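Local coordinates for protein alpha-1,6-mannanase (Bacteroides thetaiotaomicron, PDB 4V1S) that probably cleaves internal alpha-1,6-mannosidic linkages in mannan, as a family 76 glycoside hydrolase of a gut symbiont, at residues G185-Q190 with I229-W234; Q223-A228 with Y278-D283. All blocks are in the same frame, centred on the assembly; numbering follows the deposited sequence.

Interaction 1 (G185-Q190 with I229-W234); sequences GGIYFQ and IRINDW
Trp234 lays one face of its indole against the backbone of Gly185 and Gly186, and two CH-pi contacts carry most of the meeting. CA of Gly186 stands over the six-membered ring, 3.5 Å from its centroid and 14° off the normal, while CA of Gly185 sits 3.7 Å from the centroid of the five-membered ring. The peptide joining the glycines thus runs across the indole. A beta carbon on either glycine would collide with the ring, and the backbone angles of both call for glycine in any case. CG of Trp234 lies anti to the backbone N (chi1 -179°), which swings the indole off the helix and against the loop. With an alanine here the glycine pair would probably lose its flat support and the carbonyl of Leu183 its NE1-H partner.

In this six-hairpin helical fold, the contact seats the loop between helix 162-177 and strand 199-201 on helix 222-239. The apolar part is small: CD1 of Ile187 meets CD1 of Ile231 at 4.0 Å, the two side chains crossing obliquely beside helix 202-219.

No hydrogen bond spans the segments. Gly185 O lies 3.4 Å from Trp234 NE1 at a poor angle, and NE1 donates instead to Leu183 O. The carbonyls of Gly185 and Gly186 both accept from Lys200 NZ.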
loop_
_atom_site.group_PDB
_atom_site.type_symbol
_atom_site.label_atom_id
_atom_site.label_comp_id
_atom_site.label_asym_id
_atom_site.label_seq_id
_atom_site.Cartn_x
_atom_site.Cartn_y
_atom_site.Cartn_z
ATOM N N GLY A 185 22.789 4.291 5.688
ATOM C CA GLY A 185 21.772 4.296 4.653
ATOM C C GLY A 185 20.393 4.210 5.259
ATOM O O GLY A 185 20.213 4.371 6.453
ATOM N N GLY A 186 19.400 3.949 4.415
ATOM C CA GLY A 186 18.032 3.818 4.897
ATOM C C GLY A 186 17.358 5.157 5.105
ATOM O O GLY A 186 17.977 6.230 4.970
ATOM N N ILE A 187 16.075 5.076 5.422
ATOM C CA ILE A 187 15.181 6.233 5.428
ATOM C C ILE A 187 14.463 6.305 6.777
ATOM O O ILE A 187 13.921 5.320 7.257
ATOM C CB ILE A 187 14.177 6.143 4.254
ATOM C CG1 ILE A 187 14.939 6.187 2.932
ATOM C CG2 ILE A 187 13.099 7.253 4.308
ATOM C CD1 ILE A 187 14.096 5.916 1.701
ATOM N N TYR A 188 14.465 7.506 7.365
ATOM C CA TYR A 188 13.797 7.757 8.615
ATOM C C TYR A 188 12.312 7.490 8.504
ATOM O O TYR A 188 11.719 7.668 7.447
ATOM C CB TYR A 188 13.994 9.209 9.071
ATOM C CG TYR A 188 15.418 9.622 9.262
ATOM C CD1 TYR A 188 16.109 9.329 10.439
ATOM C CD2 TYR A 188 16.078 10.302 8.253
ATOM C CE1 TYR A 188 17.429 9.715 10.586
ATOM C CE2 TYR A 188 17.391 10.688 8.402
ATOM C CZ TYR A 188 18.053 10.387 9.566
ATOM O OH TYR A 188 19.351 10.774 9.700
ATOM N N PHE A 189 11.677 7.137 9.623
ATOM C CA PHE A 189 10.242 7.047 9.610
ATOM C C PHE A 189 9.578 8.364 9.267
ATOM O O PHE A 189 8.679 8.392 8.449
ATOM C CB PHE A 189 9.762 6.592 10.992
ATOM C CG PHE A 189 8.282 6.327 11.089
ATOM C CD1 PHE A 189 7.651 5.477 10.185
ATOM C CD2 PHE A 189 7.506 6.984 12.047
ATOM C CE1 PHE A 189 6.290 5.263 10.258
ATOM C CE2 PHE A 189 6.134 6.752 12.137
ATOM C CZ PHE A 189 5.524 5.900 11.232
ATOM N N GLN A 190 10.021 9.437 9.939
ATOM C CA GLN A 190 9.325 10.700 9.855
ATOM C C GLN A 190 10.242 11.932 9.929
ATOM O O GLN A 190 11.431 11.846 10.301
ATOM C CB GLN A 190 8.273 10.786 10.901
ATOM C CG GLN A 190 8.809 11.002 12.292
ATOM C CD GLN A 190 7.695 10.994 13.320
ATOM O OE1 GLN A 190 6.734 11.783 13.259
ATOM N NE2 GLN A 190 7.810 10.099 14.261
ATOM N N ILE A 229 18.335 0.145 -5.840
ATOM C CA ILE A 229 19.425 -0.810 -5.566
ATOM C C ILE A 229 20.165 -0.442 -4.292
ATOM O O ILE A 229 20.435 -1.294 -3.448
ATOM C CB ILE A 229 20.388 -0.897 -6.771
ATOM C CG1 ILE A 229 19.678 -1.585 -7.952
ATOM C CG2 ILE A 229 21.658 -1.655 -6.412
ATOM C CD1 ILE A 229 20.423 -1.475 -9.276
ATOM N N ARG A 230 20.480 0.842 -4.151
ATOM C CA ARG A 230 21.187 1.334 -2.994
ATOM C C ARG A 230 20.385 1.106 -1.706
ATOM O O ARG A 230 20.912 0.600 -0.710
ATOM C CB ARG A 230 21.509 2.824 -3.191
ATOM C CG ARG A 230 22.241 3.471 -2.048
ATOM C CD ARG A 230 22.518 4.947 -2.323
ATOM N NE ARG A 230 21.280 5.720 -2.443
ATOM C CZ ARG A 230 20.794 6.295 -3.543
ATOM N NH1 ARG A 230 21.428 6.237 -4.712
ATOM N NH2 ARG A 230 19.640 6.962 -3.466
ATOM N N ILE A 231 19.116 1.522 -1.722
ATOM C CA ILE A 231 18.258 1.346 -0.564
ATOM C C ILE A 231 18.049 -0.147 -0.277
ATOM O O ILE A 231 18.083 -0.575 0.876
ATOM C CB ILE A 231 16.915 2.065 -0.779
ATOM C CG1 ILE A 231 17.145 3.591 -0.838
ATOM C CG2 ILE A 231 15.926 1.682 0.311
ATOM C CD1 ILE A 231 15.989 4.337 -1.472
ATOM N N ASN A 232 17.848 -0.945 -1.316
ATOM C CA ASN A 232 17.709 -2.387 -1.128
ATOM C C ASN A 232 18.926 -3.025 -0.470
ATOM O O ASN A 232 18.794 -3.801 0.474
ATOM C CB ASN A 232 17.447 -3.106 -2.427
ATOM C CG ASN A 232 17.176 -4.580 -2.201
ATOM O OD1 ASN A 232 16.291 -4.940 -1.417
ATOM N ND2 ASN A 232 17.960 -5.438 -2.843
ATOM N N ASP A 233 20.108 -2.695 -0.978
ATOM C CA ASP A 233 21.354 -3.232 -0.403
ATOM C C ASP A 233 21.412 -2.941 1.104
ATOM O O ASP A 233 21.715 -3.826 1.905
ATOM C CB ASP A 233 22.563 -2.624 -1.099
ATOM C CG ASP A 233 22.814 -3.205 -2.472
ATOM O OD1 ASP A 233 22.146 -4.179 -2.880
ATOM O OD2 ASP A 233 23.690 -2.655 -3.162
ATOM N N TRP A 234 21.091 -1.703 1.493
ATOM C CA TRP A 234 21.084 -1.339 2.917
ATOM C C TRP A 234 20.044 -2.154 3.692
ATOM O O TRP A 234 20.300 -2.635 4.807
ATOM C CB TRP A 234 20.833 0.167 3.110
ATOM C CG TRP A 234 20.837 0.580 4.547
ATOM C CD1 TRP A 234 21.925 0.970 5.307
ATOM C CD2 TRP A 234 19.715 0.609 5.430
ATOM N NE1 TRP A 234 21.535 1.238 6.594
ATOM C CE2 TRP A 234 20.185 1.027 6.700
ATOM C CE3 TRP A 234 18.352 0.370 5.266
ATOM C CZ2 TRP A 234 19.334 1.196 7.786
ATOM C CZ3 TRP A 234 17.506 0.530 6.352
ATOM C CH2 TRP A 234 18.002 0.917 7.600
#

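Interaction 2 (Q223-A228 with Y278-D283); sequences QYLDAA and YQATKD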
loop_
_atom_site.group_PDB
_atom_site.type_symbol
_atom_site.label_atom_id
_atom_site.label_comp_id
_atom_site.label_asym_id
_atom_site.label_seq_id
_atom_site.Cartn_x
_atom_site.Cartn_y
_atom_site.Cartn_z
ATOM N N GLN A 223 18.654 7.002 -12.384
ATOM C CA GLN A 223 18.789 7.460 -10.994
ATOM C C GLN A 223 17.782 6.761 -10.076
ATOM O O GLN A 223 18.085 6.480 -8.929
ATOM C CB GLN A 223 18.611 8.971 -10.837
ATOM N N TYR A 224 16.589 6.483 -10.588
ATOM C CA TYR A 224 15.574 5.780 -9.813
ATOM C C TYR A 224 15.940 4.301 -9.563
ATOM O O TYR A 224 15.765 3.782 -8.456
ATOM C CB TYR A 224 14.227 5.860 -10.516
ATOM C CG TYR A 224 13.575 7.236 -10.487
ATOM C CD1 TYR A 224 13.246 7.840 -9.289
ATOM C CD2 TYR A 224 13.236 7.884 -11.658
ATOM C CE1 TYR A 224 12.626 9.081 -9.259
ATOM C CE2 TYR A 224 12.628 9.131 -11.650
ATOM C CZ TYR A 224 12.304 9.728 -10.449
ATOM O OH TYR A 224 11.668 10.966 -10.435
ATOM N N LEU A 225 16.436 3.626 -10.597
ATOM C CA LEU A 225 16.927 2.255 -10.450
ATOM C C LEU A 225 18.096 2.215 -9.474
ATOM O O LEU A 225 18.136 1.356 -8.584
ATOM C CB LEU A 225 17.337 1.656 -11.796
ATOM C CG LEU A 225 17.962 0.246 -11.757
ATOM C CD1 LEU A 225 17.034 -0.795 -11.137
ATOM C CD2 LEU A 225 18.351 -0.184 -13.152
ATOM N N ASP A 226 19.028 3.157 -9.604
ATOM C CA ASP A 226 20.188 3.177 -8.717
ATOM C C ASP A 226 19.784 3.424 -7.265
ATOM O O ASP A 226 20.369 2.836 -6.363
ATOM C CB ASP A 226 21.208 4.223 -9.175
ATOM C CG ASP A 226 21.887 3.848 -10.491
ATOM O OD1 ASP A 226 21.960 2.635 -10.845
ATOM O OD2 ASP A 226 22.357 4.780 -11.165
ATOM N N ALA A 227 18.764 4.262 -7.049
ATOM C CA ALA A 227 18.252 4.497 -5.710
ATOM C C ALA A 227 17.641 3.215 -5.133
ATOM O O ALA A 227 17.921 2.876 -3.999
ATOM C CB ALA A 227 17.246 5.634 -5.704
ATOM N N ALA A 228 16.824 2.509 -5.918
ATOM C CA ALA A 228 16.216 1.274 -5.455
ATOM C C ALA A 228 17.288 0.261 -5.037
ATOM O O ALA A 228 17.185 -0.390 -3.987
ATOM C CB ALA A 228 15.301 0.681 -6.513
ATOM N N TYR A 278 13.832 -7.376 -10.532
ATOM C CA TYR A 278 14.093 -8.511 -11.399
ATOM C C TYR A 278 13.805 -8.192 -12.859
ATOM O O TYR A 278 14.635 -8.459 -13.734
ATOM C CB TYR A 278 13.257 -9.709 -10.962
ATOM C CG TYR A 278 13.348 -10.875 -11.914
ATOM C CD1 TYR A 278 14.574 -11.465 -12.206
ATOM C CD2 TYR A 278 12.205 -11.394 -12.512
ATOM C CE1 TYR A 278 14.660 -12.534 -13.080
ATOM C CE2 TYR A 278 12.283 -12.470 -13.370
ATOM C CZ TYR A 278 13.513 -13.029 -13.658
ATOM O OH TYR A 278 13.582 -14.103 -14.507
ATOM N N GLN A 279 12.644 -7.615 -13.132
ATOM C CA GLN A 279 12.302 -7.250 -14.519
ATOM C C GLN A 279 13.288 -6.231 -15.104
ATOM O O GLN A 279 13.656 -6.326 -16.285
ATOM C CB GLN A 279 10.871 -6.705 -14.593
ATOM C CG GLN A 279 9.806 -7.741 -14.254
ATOM C CD GLN A 279 9.844 -9.012 -15.120
ATOM O OE1 GLN A 279 9.442 -10.104 -14.678
ATOM N NE2 GLN A 279 10.312 -8.885 -16.355
ATOM N N ALA A 280 13.739 -5.286 -14.286
ATOM C CA ALA A 280 14.641 -4.230 -14.748
ATOM C C ALA A 280 16.076 -4.708 -15.007
ATOM O O ALA A 280 16.730 -4.247 -15.952
ATOM C CB ALA A 280 14.652 -3.076 -13.758
ATOM N N THR A 281 16.565 -5.610 -14.163
ATOM C CA THR A 281 17.970 -6.015 -14.189
ATOM C C THR A 281 18.185 -7.393 -14.800
ATOM O O THR A 281 19.302 -7.724 -15.195
ATOM C CB THR A 281 18.560 -6.044 -12.768
ATOM O OG1 THR A 281 17.902 -7.059 -12.012
ATOM C CG2 THR A 281 18.420 -4.670 -12.077
ATOM N N LYS A 282 17.115 -8.186 -14.849
ATOM C CA LYS A 282 17.186 -9.590 -15.238
ATOM C C LYS A 282 18.081 -10.418 -14.293
ATOM O O LYS A 282 18.447 -11.541 -14.626
ATOM C CB LYS A 282 17.622 -9.728 -16.714
ATOM N N ASP A 283 18.386 -9.896 -13.099
ATOM C CA ASP A 283 19.227 -10.611 -12.141
ATOM C C ASP A 283 18.327 -11.526 -11.315
ATOM O O ASP A 283 17.486 -11.073 -10.545
ATOM C CB ASP A 283 19.988 -9.634 -11.244
ATOM C CG ASP A 283 21.002 -10.322 -10.320
ATOM O OD1 ASP A 283 20.852 -11.523 -10.003
ATOM O OD2 ASP A 283 21.958 -9.640 -9.886
#
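Leu225 meets Ala280 and Thr281 through aliphatic groups alone, while the tyrosine rings of the two segments turn to other neighbours. The Tyr278 ring has the carbonyl carbon of Asp283 at its edge, in the ring plane; around it Tyr286 and Leu287 of helix 284-301 touch the side chain, and its OH is hydrogen-bonded to Glu284. Tyr224, on the other segment, packs on Lys169 and Leu172 of helix 162-177.

Between the helices a single methyl does the bridging. CD1 of Leu225 is 4.2 Å from CB of Ala280 and likewise 4.2 Å from CG2 of Thr281, so one branch tip rests on two neighbouring residues. CG of the leucine is anti to the backbone N (chi1 176°), which points the branch at the facing helix, and the second torsion turns CD1, not the extended CD2, onto the two residues. The backbones stay well apart, CA of Leu225 lying 8.1 Å from CA of Ala280, and the contact is correspondingly slight. It joins helix 222-239 to the C-terminal end of helix 264-281 at the surface of the (alpha/alpha)6 fold expected of family 76. Helix 202-219 adds to the same patch, with Tyr216 against Leu225 and Met213 against Ala280.

Thr281 has a second task besides its methyl contact. Its OG1 accepts a hydrogen bond from the backbone N of Asp283 at 3.1 Å, with an N-H...O angle of 161°, in an ST turn, and is also hydrogen-bonded to Met277 O. At chi1 65° the hydroxyl sits between the backbone N and carbonyl carbon while CG2 faces Leu225. Lys282 then breaks the helix with positive phi, and Asp283 takes the N-cap position of helix 284-301, its OD1 accepting from Lys285 N.

In the fold
Helix 222-239 serves both contacts with consecutive parts of its length: residues 223-228 enter interaction 2 and residues 229-234 enter interaction 1. The centres lie about 15 Å apart, on the same side of the chain's centre. Along the sequence the segments alternate, 185-190, 223-228, 229-234 and 278-283, so the two connections cross along the sequence. Interaction 1 is buried and ties the helix to a preceding loop, whereas interaction 2 lies at the surface and joins it to the later helix 264-281. Helix 202-219 borders both. Within the family 76 region, this single helix therefore links parts of the chain on both sides of it in sequence.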